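Local coordinates for protein thiamine phosphate pyrophosphorylase (Bacteroides thetaiotaomicron VPI-5482, PDB 3CEU) that probably makes thiamine phosphate by joining the pyrimidine and thiazole precursors with release of diphosphate, as the thiamine monophosphate synthases of the TIM-barrel clan do, at residues E43-L46 with T47-E51; D16-I19 with T20-E24; I57-H60 with E61-L65. One frame throughout, in Å; residues are numbered along the deposited sequence.

Interaction 1: residues E43-L46 with T47-E51; sequences ERLL and TLIPE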
loop_
_atom_site.group_PDB
_atom_site.type_symbol
_atom_site.label_atom_id
_atom_site.label_comp_id
_atom_site.label_asym_id
_atom_site.label_seq_id
_atom_site.Cartn_x
_atom_site.Cartn_y
_atom_site.Cartn_z
ATOM N N GLU A 43 -14.360 6.042 10.027
ATOM C CA GLU A 43 -14.812 7.409 9.817
ATOM C C GLU A 43 -14.060 8.355 10.750
ATOM O O GLU A 43 -13.654 9.444 10.344
ATOM C CB GLU A 43 -16.318 7.525 10.070
ATOM C CG GLU A 43 -17.210 6.766 9.093
ATOM C CD GLU A 43 -18.682 6.832 9.491
ATOM O OE1 GLU A 43 -19.036 6.288 10.571
ATOM O OE2 GLU A 43 -19.490 7.422 8.731
ATOM N N ARG A 44 -13.860 7.937 11.997
ATOM C CA ARG A 44 -13.156 8.770 12.975
ATOM C C ARG A 44 -11.751 9.103 12.488
ATOM O O ARG A 44 -11.333 10.259 12.497
ATOM C CB ARG A 44 -13.109 8.053 14.335
ATOM C CG ARG A 44 -14.506 7.645 14.832
ATOM C CD ARG A 44 -14.525 6.864 16.153
ATOM N NE ARG A 44 -14.361 7.710 17.337
ATOM C CZ ARG A 44 -13.192 8.146 17.796
ATOM N NH1 ARG A 44 -12.067 7.816 17.172
ATOM N NH2 ARG A 44 -13.149 8.908 18.882
ATOM N N LEU A 45 -11.036 8.083 12.039
ATOM C CA LEU A 45 -9.687 8.273 11.541
ATOM C C LEU A 45 -9.705 9.173 10.306
ATOM O O LEU A 45 -8.968 10.155 10.241
ATOM C CB LEU A 45 -9.063 6.914 11.213
ATOM C CG LEU A 45 -7.544 6.835 11.064
ATOM C CD1 LEU A 45 -7.105 5.383 10.932
ATOM C CD2 LEU A 45 -7.107 7.625 9.865
ATOM N N LEU A 46 -10.548 8.854 9.330
ATOM C CA LEU A 46 -10.612 9.662 8.112
ATOM C C LEU A 46 -10.940 11.132 8.393
ATOM O O LEU A 46 -10.435 12.020 7.714
ATOM C CB LEU A 46 -11.637 9.071 7.131
ATOM C CG LEU A 46 -11.371 7.629 6.689
ATOM C CD1 LEU A 46 -12.632 7.018 6.095
ATOM C CD2 LEU A 46 -10.217 7.599 5.704
ATOM N N THR A 47 -11.774 11.386 9.394
ATOM C CA THR A 47 -12.145 12.759 9.735
ATOM C C THR A 47 -10.961 13.570 10.271
ATOM O O THR A 47 -10.863 14.763 10.015
ATOM C CB THR A 47 -13.269 12.806 10.799
ATOM O OG1 THR A 47 -14.385 12.028 10.356
ATOM C CG2 THR A 47 -13.719 14.237 11.023
ATOM N N LEU A 48 -10.074 12.916 11.019
ATOM C CA LEU A 48 -8.898 13.572 11.594
ATOM C C LEU A 48 -7.827 13.877 10.572
ATOM O O LEU A 48 -7.043 14.813 10.746
ATOM C CB LEU A 48 -8.279 12.702 12.679
ATOM C CG LEU A 48 -8.845 12.854 14.086
ATOM C CD1 LEU A 48 -10.357 12.961 14.026
ATOM C CD2 LEU A 48 -8.411 11.650 14.932
ATOM N N ILE A 49 -7.766 13.077 9.516
ATOM C CA ILE A 49 -6.772 13.313 8.493
ATOM C C ILE A 49 -7.287 14.323 7.485
ATOM O O ILE A 49 -8.397 14.195 6.973
ATOM C CB ILE A 49 -6.372 12.006 7.774
ATOM C CG1 ILE A 49 -7.617 11.169 7.486
ATOM C CG2 ILE A 49 -5.385 11.223 8.633
ATOM C CD1 ILE A 49 -7.306 9.770 6.977
ATOM N N PRO A 50 -6.483 15.362 7.209
ATOM C CA PRO A 50 -6.768 16.453 6.272
ATOM C C PRO A 50 -7.432 15.985 4.993
ATOM O O PRO A 50 -6.925 15.091 4.320
ATOM C CB PRO A 50 -5.386 17.040 6.014
ATOM C CG PRO A 50 -4.752 16.928 7.345
ATOM C CD PRO A 50 -5.141 15.525 7.796
ATOM N N GLU A 51 -8.561 16.609 4.665
ATOM C CA GLU A 51 -9.342 16.279 3.472
ATOM C C GLU A 51 -8.478 16.104 2.223
ATOM O O GLU A 51 -8.653 15.149 1.471
ATOM C CB GLU A 51 -10.374 17.382 3.192
ATOM C CG GLU A 51 -10.996 18.029 4.436
ATOM C CD GLU A 51 -11.881 19.242 4.108
ATOM O OE1 GLU A 51 -13.042 19.050 3.681
ATOM O OE2 GLU A 51 -11.407 20.390 4.275
#
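T47 takes hold of the carbonyl of E43 twice, one turn back, near the C-terminal end of helix 39-48, the helix of the beta-alpha-beta crossover between strands 29-32 and 57-59 of the TIM barrel. Its backbone N gives the regular helical bond to E43 O at 2.9 Å. With OG1 set beside the backbone N (chi1 -54°), the hydroxyl of T47 donates to the same E43 O at 2.7 Å, from above the carbonyl plane and from the face opposite the amide, so this oxygen is gripped from both faces.

L48 N bonds to R44 O at 3.3 Å, and L48 CD1 folds back over that same R44 oxygen. The side chain of L48 also rests on D16 of helix 15-24. At I49 the backbone leaves helical angles, although I49 N still reaches L45 O at 3.2 Å and so closes the last turn. The carbonyls of L46 and I49 converge on NE2 of H54, which donates to both beyond the helix end.

CG1 of I49 stands between its own backbone N and carbonyl carbon (chi1 43°), a placing that turns the chain back under the helix. There CD1 of I49 lies 3.6 Å from L45 CD2, where the two side chains cross obliquely, and 3.8 Å from L46 CD2, alongside a leucine that points the same way.

Interaction 2: residues D16-I19 with T20-E24; sequences DKII and TALFE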
loop_
_atom_site.group_PDB
_atom_site.type_symbol
_atom_site.label_atom_id
_atom_site.label_comp_id
_atom_site.label_asym_id
_atom_site.label_seq_id
_atom_site.Cartn_x
_atom_site.Cartn_y
_atom_site.Cartn_z
ATOM N N ASP A 16 -3.726 8.790 13.465
ATOM C CA ASP A 16 -4.094 9.854 12.540
ATOM C C ASP A 16 -2.955 10.864 12.371
ATOM O O ASP A 16 -2.727 11.380 11.274
ATOM C CB ASP A 16 -5.364 10.572 13.020
ATOM C CG ASP A 16 -5.112 11.499 14.204
ATOM O OD1 ASP A 16 -4.669 11.019 15.263
ATOM O OD2 ASP A 16 -5.362 12.710 14.069
ATOM N N LYS A 17 -2.243 11.140 13.460
ATOM C CA LYS A 17 -1.122 12.083 13.432
ATOM C C LYS A 17 0.022 11.501 12.627
ATOM O O LYS A 17 0.649 12.181 11.817
ATOM C CB LYS A 17 -0.603 12.363 14.847
ATOM C CG LYS A 17 -1.299 13.489 15.604
ATOM C CD LYS A 17 -2.726 13.154 15.981
ATOM C CE LYS A 17 -3.259 14.161 16.996
ATOM N NZ LYS A 17 -2.509 14.078 18.292
ATOM N N ILE A 18 0.306 10.230 12.870
ATOM C CA ILE A 18 1.386 9.594 12.162
ATOM C C ILE A 18 1.069 9.544 10.681
ATOM O O ILE A 18 1.930 9.840 9.857
ATOM C CB ILE A 18 1.654 8.170 12.690
ATOM C CG1 ILE A 18 2.005 8.227 14.179
ATOM C CG2 ILE A 18 2.804 7.547 11.905
ATOM C CD1 ILE A 18 2.289 6.880 14.815
ATOM N N ILE A 19 -0.165 9.176 10.334
ATOM C CA ILE A 19 -0.546 9.095 8.930
ATOM C C ILE A 19 -0.414 10.447 8.247
ATOM O O ILE A 19 0.112 10.551 7.138
ATOM C CB ILE A 19 -1.994 8.592 8.762
ATOM C CG1 ILE A 19 -2.067 7.110 9.164
ATOM C CG2 ILE A 19 -2.462 8.803 7.305
ATOM C CD1 ILE A 19 -3.481 6.504 9.194
ATOM N N THR A 20 -0.889 11.488 8.915
ATOM C CA THR A 20 -0.830 12.830 8.365
ATOM C C THR A 20 0.621 13.235 8.134
ATOM O O THR A 20 0.975 13.780 7.082
ATOM C CB THR A 20 -1.515 13.799 9.319
ATOM O OG1 THR A 20 -2.874 13.379 9.501
ATOM C CG2 THR A 20 -1.487 15.217 8.762
ATOM N N ALA A 21 1.456 12.933 9.120
ATOM C CA ALA A 21 2.878 13.235 9.059
ATOM C C ALA A 21 3.532 12.532 7.863
ATOM O O ALA A 21 4.449 13.073 7.237
ATOM C CB ALA A 21 3.554 12.803 10.372
ATOM N N LEU A 22 3.061 11.323 7.558
ATOM C CA LEU A 22 3.589 10.554 6.434
ATOM C C LEU A 22 3.109 11.182 5.114
ATOM O O LEU A 22 3.851 11.228 4.130
ATOM C CB LEU A 22 3.143 9.079 6.531
ATOM C CG LEU A 22 3.665 8.280 7.746
ATOM C CD1 LEU A 22 2.853 7.010 7.967
ATOM C CD2 LEU A 22 5.124 7.937 7.527
ATOM N N PHE A 23 1.874 11.664 5.077
ATOM C CA PHE A 23 1.405 12.299 3.851
ATOM C C PHE A 23 2.256 13.553 3.621
ATOM O O PHE A 23 2.774 13.772 2.526
ATOM C CB PHE A 23 -0.083 12.658 3.946
ATOM C CG PHE A 23 -1.005 11.518 3.587
ATOM C CD1 PHE A 23 -0.885 10.871 2.361
ATOM C CD2 PHE A 23 -2.003 11.104 4.460
ATOM C CE1 PHE A 23 -1.744 9.833 2.010
ATOM C CE2 PHE A 23 -2.869 10.064 4.117
ATOM C CZ PHE A 23 -2.736 9.432 2.889
ATOM N N GLU A 24 2.423 14.355 4.670
ATOM C CA GLU A 24 3.220 15.576 4.600
ATOM C C GLU A 24 4.640 15.333 4.065
ATOM O O GLU A 24 5.269 16.247 3.529
ATOM C CB GLU A 24 3.281 16.230 5.987
ATOM C CG GLU A 24 1.991 16.960 6.381
ATOM C CD GLU A 24 1.961 17.377 7.843
ATOM O OE1 GLU A 24 2.991 17.888 8.344
ATOM O OE2 GLU A 24 0.899 17.207 8.491
#
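T20 delivers two hydrogen bonds to one acceptor, the carbonyl oxygen of D16, in the first half of helix 15-24. Its hydroxyl OG1 lies 2.7 Å from D16 O and its backbone N 3.0 Å from the same D16 O. The two donors come in from opposite faces of the carbonyl plane, both tilted out of it. With OG1 beside the backbone N and anti to the carbonyl carbon (chi1 -59°), the hydroxyl of T20 is turned back toward the preceding turn, and its donor capacity is spent on the main chain.

The regular i to i+4 pattern carries on from there: A21 N bonds to K17 O at 2.9 Å, L22 N to I18 O, and F23 N to I19 O at an N-H...O angle of 152°. Apolar side chains one turn apart lie over this backbone. I18 and L22 run side by side in the same direction, CG2 of I18 being 4.0 Å from CD1 of L22. The methyl CG2 of I19, anti to its own N, approaches the F23 ring obliquely and comes within 3.5 Å of F23 CE2, while CD2 of F23 also lies 3.5 Å from I19 O.

W176 of helix 173-176 touches I18, I19 and L22 alike; beyond it the neighbours differ. I18 packs on V190 and L22 on I191 and F194 of helix 188-201, where A21 also meets I191, while I19 meets L45 of helix 39-48. The F23 ring stacks with Y53. Helix 15-24, which links strands 2-6 and 29-32, thus lies between helices 39-48 and 188-201 around the barrel.

Interaction 3: residues I57-H60 with E61-L65; sequences IVTH and EHFYL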
loop_
_atom_site.group_PDB
_atom_site.type_symbol
_atom_site.label_atom_id
_atom_site.label_comp_id
_atom_site.label_asym_id
_atom_site.label_seq_id
_atom_site.Cartn_x
_atom_site.Cartn_y
_atom_site.Cartn_z
ATOM N N ILE A 57 -5.905 7.744 -0.398
ATOM C CA ILE A 57 -6.249 6.590 0.430
ATOM C C ILE A 57 -7.172 5.578 -0.272
ATOM O O ILE A 57 -8.153 5.961 -0.903
ATOM C CB ILE A 57 -6.945 7.066 1.737
ATOM C CG1 ILE A 57 -6.008 8.000 2.507
ATOM C CG2 ILE A 57 -7.347 5.868 2.594
ATOM C CD1 ILE A 57 -6.649 8.670 3.712
ATOM N N VAL A 58 -6.837 4.295 -0.160
ATOM C CA VAL A 58 -7.633 3.214 -0.730
ATOM C C VAL A 58 -8.080 2.398 0.466
ATOM O O VAL A 58 -7.274 2.129 1.363
ATOM C CB VAL A 58 -6.797 2.309 -1.660
ATOM C CG1 VAL A 58 -7.678 1.208 -2.242
ATOM C CG2 VAL A 58 -6.164 3.126 -2.784
ATOM N N THR A 59 -9.354 2.012 0.508
ATOM C CA THR A 59 -9.856 1.243 1.657
ATOM C C THR A 59 -10.193 -0.207 1.331
ATOM O O THR A 59 -10.721 -0.505 0.261
ATOM C CB THR A 59 -11.120 1.893 2.267
ATOM O OG1 THR A 59 -11.602 1.076 3.338
ATOM C CG2 THR A 59 -12.214 2.057 1.227
ATOM N N HIS A 60 -9.887 -1.100 2.263
ATOM C CA HIS A 60 -10.162 -2.513 2.078
ATOM C C HIS A 60 -11.480 -2.921 2.731
ATOM O O HIS A 60 -11.930 -4.055 2.591
ATOM C CB HIS A 60 -9.031 -3.374 2.659
ATOM C CG HIS A 60 -7.717 -3.202 1.964
ATOM N ND1 HIS A 60 -6.816 -4.236 1.811
ATOM C CD2 HIS A 60 -7.140 -2.114 1.400
ATOM C CE1 HIS A 60 -5.743 -3.790 1.181
ATOM N NE2 HIS A 60 -5.914 -2.505 0.922
ATOM N N GLU A 61 -12.106 -1.998 3.442
ATOM C CA GLU A 61 -13.362 -2.318 4.099
ATOM C C GLU A 61 -14.371 -1.205 3.909
ATOM O O GLU A 61 -14.013 -0.108 3.490
ATOM C CB GLU A 61 -13.120 -2.573 5.598
ATOM C CG GLU A 61 -12.462 -3.933 5.926
ATOM C CD GLU A 61 -10.951 -3.970 5.700
ATOM O OE1 GLU A 61 -10.403 -5.086 5.519
ATOM O OE2 GLU A 61 -10.316 -2.894 5.725
ATOM N N HIS A 62 -15.635 -1.491 4.198
ATOM C CA HIS A 62 -16.680 -0.481 4.080
ATOM C C HIS A 62 -16.435 0.413 2.879
ATOM O O HIS A 62 -16.052 1.584 3.009
ATOM C CB HIS A 62 -16.716 0.348 5.354
ATOM C CG HIS A 62 -16.816 -0.484 6.590
ATOM N ND1 HIS A 62 -17.816 -1.415 6.777
ATOM C CD2 HIS A 62 -16.030 -0.549 7.690
ATOM C CE1 HIS A 62 -17.641 -2.017 7.939
ATOM N NE2 HIS A 62 -16.564 -1.510 8.513
ATOM N N PHE A 63 -16.665 -0.162 1.711
ATOM C CA PHE A 63 -16.468 0.530 0.456
ATOM C C PHE A 63 -17.313 1.795 0.320
ATOM O O PHE A 63 -16.982 2.680 -0.463
ATOM C CB PHE A 63 -16.738 -0.445 -0.700
ATOM C CG PHE A 63 -15.713 -1.561 -0.818
ATOM C CD1 PHE A 63 -16.032 -2.745 -1.475
ATOM C CD2 PHE A 63 -14.424 -1.408 -0.314
ATOM C CE1 PHE A 63 -15.086 -3.755 -1.644
ATOM C CE2 PHE A 63 -13.465 -2.415 -0.477
ATOM C CZ PHE A 63 -13.799 -3.594 -1.143
ATOM N N TYR A 64 -18.383 1.907 1.097
ATOM C CA TYR A 64 -19.219 3.094 0.992
ATOM C C TYR A 64 -18.426 4.336 1.414
ATOM O O TYR A 64 -18.760 5.455 1.026
ATOM C CB TYR A 64 -20.461 2.963 1.867
ATOM C CG TYR A 64 -20.229 3.357 3.307
ATOM C CD1 TYR A 64 -19.643 2.470 4.214
ATOM C CD2 TYR A 64 -20.573 4.630 3.759
ATOM C CE1 TYR A 64 -19.403 2.847 5.535
ATOM C CE2 TYR A 64 -20.341 5.011 5.068
ATOM C CZ TYR A 64 -19.758 4.120 5.947
ATOM O OH TYR A 64 -19.531 4.517 7.236
ATOM N N LEU A 65 -17.379 4.138 2.215
ATOM C CA LEU A 65 -16.545 5.245 2.672
ATOM C C LEU A 65 -15.821 5.903 1.508
ATOM O O LEU A 65 -15.376 7.052 1.609
ATOM C CB LEU A 65 -15.503 4.756 3.675
ATOM C CG LEU A 65 -16.048 4.233 5.003
ATOM C CD1 LEU A 65 -14.920 3.566 5.778
ATOM C CD2 LEU A 65 -16.664 5.371 5.801
#
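T59 and F63 meet across a local bend where strand 57-59, the third of the eight parallel barrel strands, runs out at its C-terminal end into the loop before helix 65-68. This is the end of the barrel at which TIM-barrel enzymes place their active sites. A hydrogen bond runs from T59 OG1 to E61 O, 2.7 Å long, in the carbonyl plane and on a lone pair. OG1 of T59 lies anti to its backbone N (chi1 177°), which directs the hydroxyl past the strand end to the carbonyl two residues on. Beyond it, a type I beta turn from H62 to L65 brings the F63 ring back, and CE2 at the edge of that ring comes 3.4 Å from T59 O, near the ring plane.

E61 bends at chi2 (79°) and curls its carboxylate back over the peptide of H60, with OE2 3.2 Å from H60 C. OE2 accepts a hydrogen bond from the backbone N of K34, and OE1 has a long, weak ion pair with R79. Cut back to an alanine, this position would probably leave K34 N without its acceptor and the H60 peptide without its carboxylate cover. The H60 ring turns elsewhere, NE2 bonded to ND1 of H31 and the ring stacked with H75. The buried T59 OG1, E61 OE2 and H60 NE2 are thus partnered, consistent with a loop held in one conformation.

In the fold
Interactions 1 and 2 lie in successive helices of the outer layer, whereas interaction 3 is more deeply buried, at the end of a barrel strand. The two helical contacts share a chemistry, a threonine doubling the bond to the carbonyl four residues back, but interaction 2 continues as regular helix through its paired apolar side chains while interaction 1 runs into a helix end. They pack together where I49 CG2 meets T20 OG1. Interaction 3 depends on side-chain polar bonds, several reaching H31 of strand 29-32 and the loop residues K34 and T37. I57, on the strand leading into interaction 3, touches I49 of interaction 1 and F23 of interaction 2, and E43 probably hydrogen-bonds Y64 OH.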